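Local coordinates for transcription regulator (Haloarcula marismortui ATCC 43049, PDB 3CRJ), which probably binds operator DNA through an N-terminal helix-turn-helix and regulates transcription, as TetR-family repressors do, at residues R88-L93 / T185-A190; T23-R28 / A41-K46; K99-P104 / E181-A186. One frame throughout, in Å; residues are numbered along the deposited sequence.

From the N terminus, contact 2 (23-28 with 41-46) closes first: a short loop of 12 residues that folds helix 37-44 back on helix 12-30 within the presumed DNA-binding domain. The chain then runs through helix 58-78 into the C-terminal domain, where the other two contacts lie. Contact 1 opens on helix 85-97 and contact 3 in the loop just after it, and both end on helix 181-198. Contact 3 opens later and its closing segment begins earlier, so it is nested within contact 1 apart from the overlap at Thr-185 and Ala-186; their centres are 11 Å apart. Contacts 1 and 2 have centres 33 Å apart, on opposite sides of the chain's centre.

Contact 1: residues R88-L93 / T185-A190; sequences RLNLLL and TARQTA
Arg-187 of helix 181-198 reaches across to Asn-90 and Leu-93 of helix 85-97, a bridge between two nearly antiparallel helices of the all-helical C-terminal domain of this TetR-family protein. The segment axes stay 11.1 Å apart at an angle of 156°, a spacing that Arg-187 spans, while Leu-93 reaches Ala-190 directly. The arginine chain leaves its helix with CG opposite the backbone N and then bends at chi2, which carries the guanidinium to the partner helix. There it lies across Leu-93 at about a right angle, and Leu-93 CB sits over one face, off toward the rim, 3.4 Å from Arg-187 NE. The amide of Asn-90 comes to the edge instead, its plane turned only 20° from that of the guanidinium. Leu-93 CD1 meets Ala-190 CB at 4.3 Å, and helix 156-176 packs on Ala-190 through Leu-163. Asp-94 forms a salt bridge with Arg-187 NE and Ser-191 OG takes a bond from NH1, so each guanidinium nitrogen has a partner and the group's rotation is probably fixed. Arg-187 NH2 gives its main bond to Asn-90 OD1 at 3.0 Å, with an N-H...O angle of 151°, and a weak one to Asn-90 O at 3.4 Å.

Contact 2: residues T23-R28 / A41-K46; sequences TYRALR and ADEYGK
Arg-25 and Glu-43 join helix 12-30 to helix 37-44, the first helix of the predicted helix-turn-helix in this TetR-type DNA-binding domain. The buried side is built on Ala-26, whose CB lies 4.3 Å from Glu-43 CG while Leu-35 packs on the same alanine; here the CA atoms of Ala-26 and Glu-43 come within 6.4 Å. On the same helix, Thr-23 and Leu-27 pack on Phe-65 of helix 58-78. The solvent side is polar and belongs to the exposed Arg-25. Its chain bends at chi3, which swings the guanidinium round to meet Glu-43 side-on. Arg-25 NE forms a salt bridge with Glu-43 OE1 at 2.6 Å; the N-H...O angle is 165°, and NE meets OE1 from above the carboxylate plane. The two flat groups are 55° apart. Arg-25 NH2 bonds to the backbone Glu-43 O at 3.1 Å, from above that carbonyl's plane, although both acceptors lie close to the guanidinium plane. One arginine thus holds both the carboxylate and the main chain of the same residue. Such a two-point grip near the C-terminal end of helix 37-44 would probably restrain the Arg-25 guanidinium, and the positive charge probably suits the carbonyl-rich helix end as well as the carboxylate.

Contact 3: residues K99-P104 / E181-A186; sequences KPQENP and EELETA
Gln-101 reaches from the loop between helices 85-97 and 104-115 to Leu-183 and Glu-184, in the first turns of helix 181-198 in the C-terminal domain. Its CB points toward that helix, and chi1 of -76° sets CG beside the backbone N, anti to the carbonyl carbon. CG makes the closest approach of the contact, 3.5 Å from Leu-183 CD1, and also faces Leu-183 CB. Beyond CG the chain runs extended (chi2 162°), sliding past Leu-183 in the opposite direction, which brings CD to 4.2 Å from Glu-184 N. The two ends of the amide meet different neighbours. NE2 lies 3.7 Å from Leu-183 CB, but its hydrogen-bonding partner is back in its own part of the chain, the carbonyl oxygen of Leu-97 at the end of helix 85-97; that bond probably orients the amide. Gln-101 OE1 is turned toward Glu-184, 3.8 Å from Glu-184 CB and 3.7 Å from Glu-184 OE2. Glutamine and glutamate cross at about a right angle, with amide and carboxylate planes 84° apart, so the two groups do not stack.

Leu-183 has further neighbours. Its CD1 comes within 4.4 Å of Pro-100 CB, while Ala-170 and Ala-174 of helix 156-176 pack on the same leucine. Farther along the helix, Thr-185 and Ala-186 pack on Arg-161 and Thr-165 of the second subunit, so the helix that meets the loop also meets the partner chain.

The join between the segments is therefore mainly van der Waals, made by the aliphatic part of Gln-101 and the proline ring against a buried leucine. The Gln-101 OE1 and Glu-184 OE2 pair, both acceptors, adds no attraction and is probably mildly unfavourable.

Contact 1: residues R88-L93 / T185-A190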
loop_
_atom_site.group_PDB
_atom_site.type_symbol
_atom_site.label_atom_id
_atom_site.label_comp_id
_atom_site.label_asym_id
_atom_site.label_seq_id
_atom_site.Cartn_x
_atom_site.Cartn_y
_atom_site.Cartn_z
ATOM N N ARG A 88 23.753 -3.917 9.950
ATOM C CA ARG A 88 22.545 -3.682 10.710
ATOM C C ARG A 88 21.419 -3.205 9.816
ATOM O O ARG A 88 20.251 -3.593 10.008
ATOM C CB ARG A 88 22.803 -2.672 11.823
ATOM C CG ARG A 88 21.797 -2.779 12.955
ATOM C CD ARG A 88 21.765 -1.554 13.878
ATOM N NE ARG A 88 20.547 -1.577 14.686
ATOM C CZ ARG A 88 20.364 -2.353 15.748
ATOM N NH1 ARG A 88 21.334 -3.173 16.170
ATOM N NH2 ARG A 88 19.202 -2.298 16.394
ATOM N N LEU A 89 21.761 -2.357 8.850
ATOM C CA LEU A 89 20.781 -1.909 7.894
ATOM C C LEU A 89 20.220 -3.160 7.263
ATOM O O LEU A 89 19.003 -3.435 7.346
ATOM C CB LEU A 89 21.385 -0.987 6.834
ATOM C CG LEU A 89 20.370 -0.251 5.944
ATOM C CD1 LEU A 89 19.164 0.371 6.714
ATOM C CD2 LEU A 89 21.031 0.794 5.115
ATOM N N ASN A 90 21.111 -3.960 6.687
ATOM C CA ASN A 90 20.669 -5.165 5.995
ATOM C C ASN A 90 19.734 -6.034 6.820
ATOM O O ASN A 90 18.672 -6.437 6.346
ATOM C CB ASN A 90 21.862 -5.964 5.470
ATOM C CG ASN A 90 22.405 -5.390 4.190
ATOM O OD1 ASN A 90 21.646 -5.044 3.297
ATOM N ND2 ASN A 90 23.716 -5.272 4.099
ATOM N N LEU A 91 20.135 -6.302 8.057
ATOM C CA LEU A 91 19.380 -7.128 8.970
ATOM C C LEU A 91 18.016 -6.532 9.250
ATOM O O LEU A 91 17.035 -7.253 9.367
ATOM C CB LEU A 91 20.171 -7.298 10.257
ATOM C CG LEU A 91 21.030 -8.566 10.387
ATOM C CD1 LEU A 91 21.565 -9.101 9.056
ATOM C CD2 LEU A 91 22.175 -8.372 11.423
ATOM N N LEU A 92 17.944 -5.211 9.345
ATOM C CA LEU A 92 16.639 -4.563 9.506
ATOM C C LEU A 92 15.804 -4.735 8.253
ATOM O O LEU A 92 14.648 -5.144 8.333
ATOM C CB LEU A 92 16.785 -3.093 9.861
ATOM C CG LEU A 92 16.826 -2.857 11.361
ATOM C CD1 LEU A 92 17.565 -3.963 12.075
ATOM C CD2 LEU A 92 17.444 -1.511 11.663
ATOM N N LEU A 93 16.400 -4.449 7.095
ATOM C CA LEU A 93 15.705 -4.650 5.848
ATOM C C LEU A 93 15.243 -6.080 5.689
ATOM O O LEU A 93 14.120 -6.297 5.236
ATOM C CB LEU A 93 16.551 -4.232 4.658
ATOM C CG LEU A 93 16.751 -2.728 4.664
ATOM C CD1 LEU A 93 17.815 -2.342 3.623
ATOM C CD2 LEU A 93 15.384 -2.001 4.477
ATOM N N THR A 185 11.517 -8.852 -4.588
ATOM C CA THR A 185 12.032 -7.820 -5.496
ATOM C C THR A 185 12.239 -6.488 -4.761
ATOM O O THR A 185 13.260 -5.793 -4.990
ATOM C CB THR A 185 11.163 -7.567 -6.750
ATOM O OG1 THR A 185 10.157 -6.610 -6.428
ATOM C CG2 THR A 185 10.520 -8.855 -7.318
ATOM N N ALA A 186 11.293 -6.122 -3.896
ATOM C CA ALA A 186 11.439 -4.898 -3.088
ATOM C C ALA A 186 12.664 -4.920 -2.175
ATOM O O ALA A 186 13.307 -3.896 -1.968
ATOM C CB ALA A 186 10.189 -4.603 -2.281
ATOM N N ARG A 187 12.992 -6.092 -1.646
ATOM C CA ARG A 187 14.212 -6.248 -0.882
ATOM C C ARG A 187 15.387 -5.808 -1.719
ATOM O O ARG A 187 16.267 -5.114 -1.204
ATOM C CB ARG A 187 14.392 -7.704 -0.406
ATOM C CG ARG A 187 15.546 -7.912 0.558
ATOM C CD ARG A 187 15.574 -6.807 1.656
ATOM N NE ARG A 187 16.801 -6.827 2.467
ATOM C CZ ARG A 187 17.917 -6.154 2.186
ATOM N NH1 ARG A 187 17.993 -5.390 1.094
ATOM N NH2 ARG A 187 18.969 -6.250 2.994
ATOM N N GLN A 188 15.404 -6.187 -2.998
ATOM C CA GLN A 188 16.494 -5.821 -3.922
ATOM C C GLN A 188 16.480 -4.335 -4.267
ATOM O O GLN A 188 17.549 -3.680 -4.331
ATOM C CB GLN A 188 16.429 -6.617 -5.218
ATOM C CG GLN A 188 17.649 -6.333 -6.083
ATOM C CD GLN A 188 17.685 -7.129 -7.375
ATOM O OE1 GLN A 188 17.389 -8.320 -7.382
ATOM N NE2 GLN A 188 18.053 -6.474 -8.471
ATOM N N THR A 189 15.270 -3.808 -4.496
ATOM C CA THR A 189 15.091 -2.374 -4.667
ATOM C C THR A 189 15.673 -1.631 -3.456
ATOM O O THR A 189 16.535 -0.744 -3.619
ATOM C CB THR A 189 13.628 -2.044 -4.835
ATOM O OG1 THR A 189 13.128 -2.743 -5.975
ATOM C CG2 THR A 189 13.422 -0.549 -5.026
ATOM N N ALA A 190 15.254 -2.019 -2.251
ATOM C CA ALA A 190 15.834 -1.454 -1.039
ATOM C C ALA A 190 17.373 -1.488 -1.026
ATOM O O ALA A 190 17.986 -0.485 -0.706
ATOM C CB ALA A 190 15.269 -2.124 0.207
#

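Contact 2: residues T23-R28 / A41-K46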
loop_
_atom_site.group_PDB
_atom_site.type_symbol
_atom_site.label_atom_id
_atom_site.label_comp_id
_atom_site.label_asym_id
_atom_site.label_seq_id
_atom_site.Cartn_x
_atom_site.Cartn_y
_atom_site.Cartn_z
ATOM N N THR A 23 -6.997 -14.121 18.087
ATOM C CA THR A 23 -7.219 -13.046 17.122
ATOM C C THR A 23 -6.425 -13.284 15.849
ATOM O O THR A 23 -7.010 -13.395 14.760
ATOM C CB THR A 23 -6.870 -11.701 17.723
ATOM O OG1 THR A 23 -7.392 -11.661 19.045
ATOM C CG2 THR A 23 -7.492 -10.575 16.911
ATOM N N TYR A 24 -5.109 -13.406 15.992
ATOM C CA TYR A 24 -4.285 -13.782 14.875
ATOM C C TYR A 24 -4.953 -14.908 14.085
ATOM O O TYR A 24 -5.172 -14.752 12.885
ATOM C CB TYR A 24 -2.904 -14.209 15.331
ATOM C CG TYR A 24 -2.069 -14.776 14.221
ATOM C CD1 TYR A 24 -1.140 -13.991 13.553
ATOM C CD2 TYR A 24 -2.195 -16.110 13.845
ATOM C CE1 TYR A 24 -0.350 -14.524 12.517
ATOM C CE2 TYR A 24 -1.421 -16.660 12.813
ATOM C CZ TYR A 24 -0.509 -15.862 12.152
ATOM O OH TYR A 24 0.244 -16.405 11.138
ATOM N N ARG A 25 -5.299 -16.019 14.750
ATOM C CA ARG A 25 -5.821 -17.201 14.045
ATOM C C ARG A 25 -7.124 -16.904 13.327
ATOM O O ARG A 25 -7.347 -17.386 12.220
ATOM C CB ARG A 25 -5.993 -18.405 14.971
ATOM C CG ARG A 25 -4.693 -19.132 15.318
ATOM C CD ARG A 25 -4.984 -20.480 15.955
ATOM N NE ARG A 25 -5.736 -20.391 17.216
ATOM C CZ ARG A 25 -5.216 -20.036 18.393
ATOM N NH1 ARG A 25 -3.928 -19.732 18.505
ATOM N NH2 ARG A 25 -5.986 -19.985 19.470
ATOM N N ALA A 26 -7.955 -16.078 13.939
ATOM C CA ALA A 26 -9.296 -15.822 13.444
ATOM C C ALA A 26 -9.245 -14.855 12.255
ATOM O O ALA A 26 -9.914 -15.083 11.213
ATOM C CB ALA A 26 -10.156 -15.273 14.556
ATOM N N LEU A 27 -8.417 -13.815 12.401
ATOM C CA LEU A 27 -8.042 -12.943 11.279
ATOM C C LEU A 27 -7.431 -13.713 10.106
ATOM O O LEU A 27 -7.811 -13.462 8.972
ATOM C CB LEU A 27 -7.057 -11.872 11.716
ATOM C CG LEU A 27 -7.544 -10.501 12.130
ATOM C CD1 LEU A 27 -6.327 -9.639 12.231
ATOM C CD2 LEU A 27 -8.524 -9.899 11.142
ATOM N N ARG A 28 -6.499 -14.634 10.366
ATOM C CA ARG A 28 -5.943 -15.445 9.300
ATOM C C ARG A 28 -7.065 -16.163 8.538
ATOM O O ARG A 28 -7.061 -16.190 7.317
ATOM C CB ARG A 28 -4.891 -16.443 9.798
ATOM C CG ARG A 28 -4.446 -17.413 8.722
ATOM C CD ARG A 28 -3.565 -18.594 9.210
ATOM N NE ARG A 28 -2.817 -19.207 8.088
ATOM C CZ ARG A 28 -1.724 -19.976 8.212
ATOM N NH1 ARG A 28 -1.207 -20.259 9.409
ATOM N NH2 ARG A 28 -1.129 -20.466 7.130
ATOM N N ALA A 41 -13.755 -15.561 19.849
ATOM C CA ALA A 41 -14.049 -16.410 20.993
ATOM C C ALA A 41 -13.997 -17.885 20.646
ATOM O O ALA A 41 -13.436 -18.664 21.401
ATOM C CB ALA A 41 -15.373 -16.056 21.603
ATOM N N ASP A 42 -14.568 -18.276 19.509
ATOM C CA ASP A 42 -14.448 -19.675 19.058
ATOM C C ASP A 42 -12.990 -20.145 18.958
ATOM O O ASP A 42 -12.662 -21.277 19.277
ATOM C CB ASP A 42 -15.184 -19.929 17.745
ATOM C CG ASP A 42 -15.073 -21.391 17.296
ATOM O OD1 ASP A 42 -14.028 -21.779 16.704
ATOM O OD2 ASP A 42 -16.029 -22.173 17.540
ATOM N N GLU A 43 -12.112 -19.263 18.521
ATOM C CA GLU A 43 -10.710 -19.616 18.441
ATOM C C GLU A 43 -9.995 -19.621 19.793
ATOM O O GLU A 43 -8.983 -20.290 19.960
ATOM C CB GLU A 43 -10.005 -18.722 17.428
ATOM C CG GLU A 43 -10.032 -19.309 16.018
ATOM C CD GLU A 43 -8.978 -20.374 15.808
ATOM O OE1 GLU A 43 -8.290 -20.739 16.781
ATOM O OE2 GLU A 43 -8.841 -20.848 14.665
ATOM N N TYR A 44 -10.548 -18.886 20.749
ATOM C CA TYR A 44 -9.976 -18.758 22.083
ATOM C C TYR A 44 -10.383 -19.953 22.940
ATOM O O TYR A 44 -9.637 -20.388 23.813
ATOM C CB TYR A 44 -10.422 -17.418 22.677
ATOM C CG TYR A 44 -10.099 -17.145 24.124
ATOM C CD1 TYR A 44 -8.811 -17.344 24.643
ATOM C CD2 TYR A 44 -11.067 -16.615 24.962
ATOM C CE1 TYR A 44 -8.514 -17.059 25.991
ATOM C CE2 TYR A 44 -10.785 -16.319 26.312
ATOM C CZ TYR A 44 -9.513 -16.540 26.818
ATOM O OH TYR A 44 -9.258 -16.240 28.142
ATOM N N GLY A 45 -11.560 -20.499 22.654
ATOM C CA GLY A 45 -12.012 -21.736 23.276
ATOM C C GLY A 45 -12.888 -21.454 24.469
ATOM O O GLY A 45 -13.497 -22.363 25.035
ATOM N N LYS A 46 -12.952 -20.183 24.845
ATOM C CA LYS A 46 -13.813 -19.744 25.931
ATOM C C LYS A 46 -15.051 -19.010 25.433
ATOM O O LYS A 46 -15.142 -18.663 24.264
ATOM C CB LYS A 46 -13.035 -18.872 26.916
ATOM C CG LYS A 46 -12.444 -19.642 28.094
ATOM C CD LYS A 46 -10.948 -19.848 27.922
ATOM C CE LYS A 46 -10.308 -20.376 29.223
ATOM N NZ LYS A 46 -8.835 -20.059 29.302
#

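Contact 3: residues K99-P104 / E181-A186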
loop_
_atom_site.group_PDB
_atom_site.type_symbol
_atom_site.label_atom_id
_atom_site.label_comp_id
_atom_site.label_asym_id
_atom_site.label_seq_id
_atom_site.Cartn_x
_atom_site.Cartn_y
_atom_site.Cartn_z
ATOM N N LYS A 99 11.384 -11.764 6.241
ATOM C CA LYS A 99 10.556 -12.469 7.240
ATOM C C LYS A 99 9.057 -12.540 6.891
ATOM O O LYS A 99 8.467 -13.613 7.046
ATOM C CB LYS A 99 10.729 -11.877 8.656
ATOM C CG LYS A 99 12.162 -11.861 9.174
ATOM C CD LYS A 99 12.750 -13.279 9.397
ATOM C CE LYS A 99 14.112 -13.248 10.133
ATOM N NZ LYS A 99 15.067 -12.200 9.668
ATOM N N PRO A 100 8.437 -11.409 6.436
ATOM C CA PRO A 100 6.991 -11.404 6.149
ATOM C C PRO A 100 6.579 -12.205 4.912
ATOM O O PRO A 100 5.368 -12.270 4.597
ATOM C CB PRO A 100 6.660 -9.920 5.945
ATOM C CG PRO A 100 7.837 -9.183 6.458
ATOM C CD PRO A 100 9.006 -10.077 6.193
ATOM N N GLN A 101 7.562 -12.812 4.232
ATOM C CA GLN A 101 7.277 -13.750 3.140
ATOM C C GLN A 101 6.662 -15.059 3.652
ATOM O O GLN A 101 6.505 -16.000 2.862
ATOM C CB GLN A 101 8.506 -13.980 2.236
ATOM C CG GLN A 101 8.780 -12.791 1.277
ATOM C CD GLN A 101 10.195 -12.754 0.677
ATOM O OE1 GLN A 101 10.628 -13.682 -0.005
ATOM N NE2 GLN A 101 10.896 -11.651 0.897
ATOM N N GLU A 102 6.311 -15.100 4.960
ATOM C CA GLU A 102 5.487 -16.191 5.589
ATOM C C GLU A 102 4.220 -15.772 6.416
ATOM O O GLU A 102 3.737 -16.555 7.246
ATOM C CB GLU A 102 6.362 -17.130 6.426
ATOM C CG GLU A 102 7.367 -17.929 5.632
ATOM C CD GLU A 102 8.424 -17.046 5.004
ATOM O OE1 GLU A 102 8.869 -16.085 5.666
ATOM O OE2 GLU A 102 8.795 -17.293 3.837
ATOM N N ASN A 103 3.690 -14.562 6.195
ATOM C CA ASN A 103 2.427 -14.142 6.827
ATOM C C ASN A 103 1.312 -13.705 5.827
ATOM O O ASN A 103 0.371 -12.986 6.185
ATOM C CB ASN A 103 2.682 -13.093 7.936
ATOM C CG ASN A 103 2.512 -11.633 7.451
ATOM O OD1 ASN A 103 3.055 -11.220 6.415
ATOM N ND2 ASN A 103 1.759 -10.851 8.218
ATOM N N PRO A 104 1.369 -14.202 4.589
ATOM C CA PRO A 104 0.499 -13.636 3.563
ATOM C C PRO A 104 -1.000 -13.533 3.917
ATOM O O PRO A 104 -1.697 -12.665 3.373
ATOM C CB PRO A 104 0.697 -14.588 2.375
ATOM C CG PRO A 104 2.030 -15.206 2.608
ATOM C CD PRO A 104 2.173 -15.326 4.078
ATOM N N GLU A 181 6.530 -12.766 -4.036
ATOM C CA GLU A 181 7.735 -12.349 -4.763
ATOM C C GLU A 181 7.944 -10.827 -4.741
ATOM O O GLU A 181 9.061 -10.373 -4.882
ATOM C CB GLU A 181 7.733 -12.852 -6.203
ATOM C CG GLU A 181 8.187 -14.308 -6.365
ATOM C CD GLU A 181 9.338 -14.678 -5.421
ATOM O OE1 GLU A 181 9.104 -15.572 -4.566
ATOM O OE2 GLU A 181 10.453 -14.075 -5.512
ATOM N N GLU A 182 6.861 -10.070 -4.559
ATOM C CA GLU A 182 6.882 -8.626 -4.516
ATOM C C GLU A 182 7.771 -8.065 -3.410
ATOM O O GLU A 182 8.386 -6.995 -3.561
ATOM C CB GLU A 182 5.476 -8.097 -4.284
ATOM C CG GLU A 182 4.537 -8.363 -5.412
ATOM C CD GLU A 182 4.781 -7.494 -6.621
ATOM O OE1 GLU A 182 4.392 -7.930 -7.726
ATOM O OE2 GLU A 182 5.321 -6.376 -6.479
ATOM N N LEU A 183 7.821 -8.780 -2.294
ATOM C CA LEU A 183 8.689 -8.394 -1.218
ATOM C C LEU A 183 10.124 -8.731 -1.587
ATOM O O LEU A 183 11.053 -8.003 -1.221
ATOM C CB LEU A 183 8.275 -9.097 0.083
ATOM C CG LEU A 183 6.805 -9.040 0.512
ATOM C CD1 LEU A 183 6.493 -10.118 1.551
ATOM C CD2 LEU A 183 6.451 -7.675 1.033
ATOM N N GLU A 184 10.314 -9.834 -2.300
ATOM C CA GLU A 184 11.658 -10.290 -2.602
ATOM C C GLU A 184 12.293 -9.316 -3.606
ATOM O O GLU A 184 13.467 -8.937 -3.446
ATOM C CB GLU A 184 11.662 -11.741 -3.085
ATOM C CG GLU A 184 13.032 -12.355 -3.390
ATOM C CD GLU A 184 13.938 -12.544 -2.139
ATOM O OE1 GLU A 184 14.637 -11.574 -1.716
ATOM O OE2 GLU A 184 13.977 -13.691 -1.602
ATOM N N THR A 185 11.517 -8.852 -4.588
ATOM C CA THR A 185 12.032 -7.820 -5.496
ATOM C C THR A 185 12.239 -6.488 -4.761
ATOM O O THR A 185 13.260 -5.793 -4.990
ATOM C CB THR A 185 11.163 -7.567 -6.750
ATOM O OG1 THR A 185 10.157 -6.610 -6.428
ATOM C CG2 THR A 185 10.520 -8.855 -7.318
ATOM N N ALA A 186 11.293 -6.122 -3.896
ATOM C CA ALA A 186 11.439 -4.898 -3.088
ATOM C C ALA A 186 12.664 -4.920 -2.175
ATOM O O ALA A 186 13.307 -3.896 -1.968
ATOM C CB ALA A 186 10.189 -4.603 -2.281
#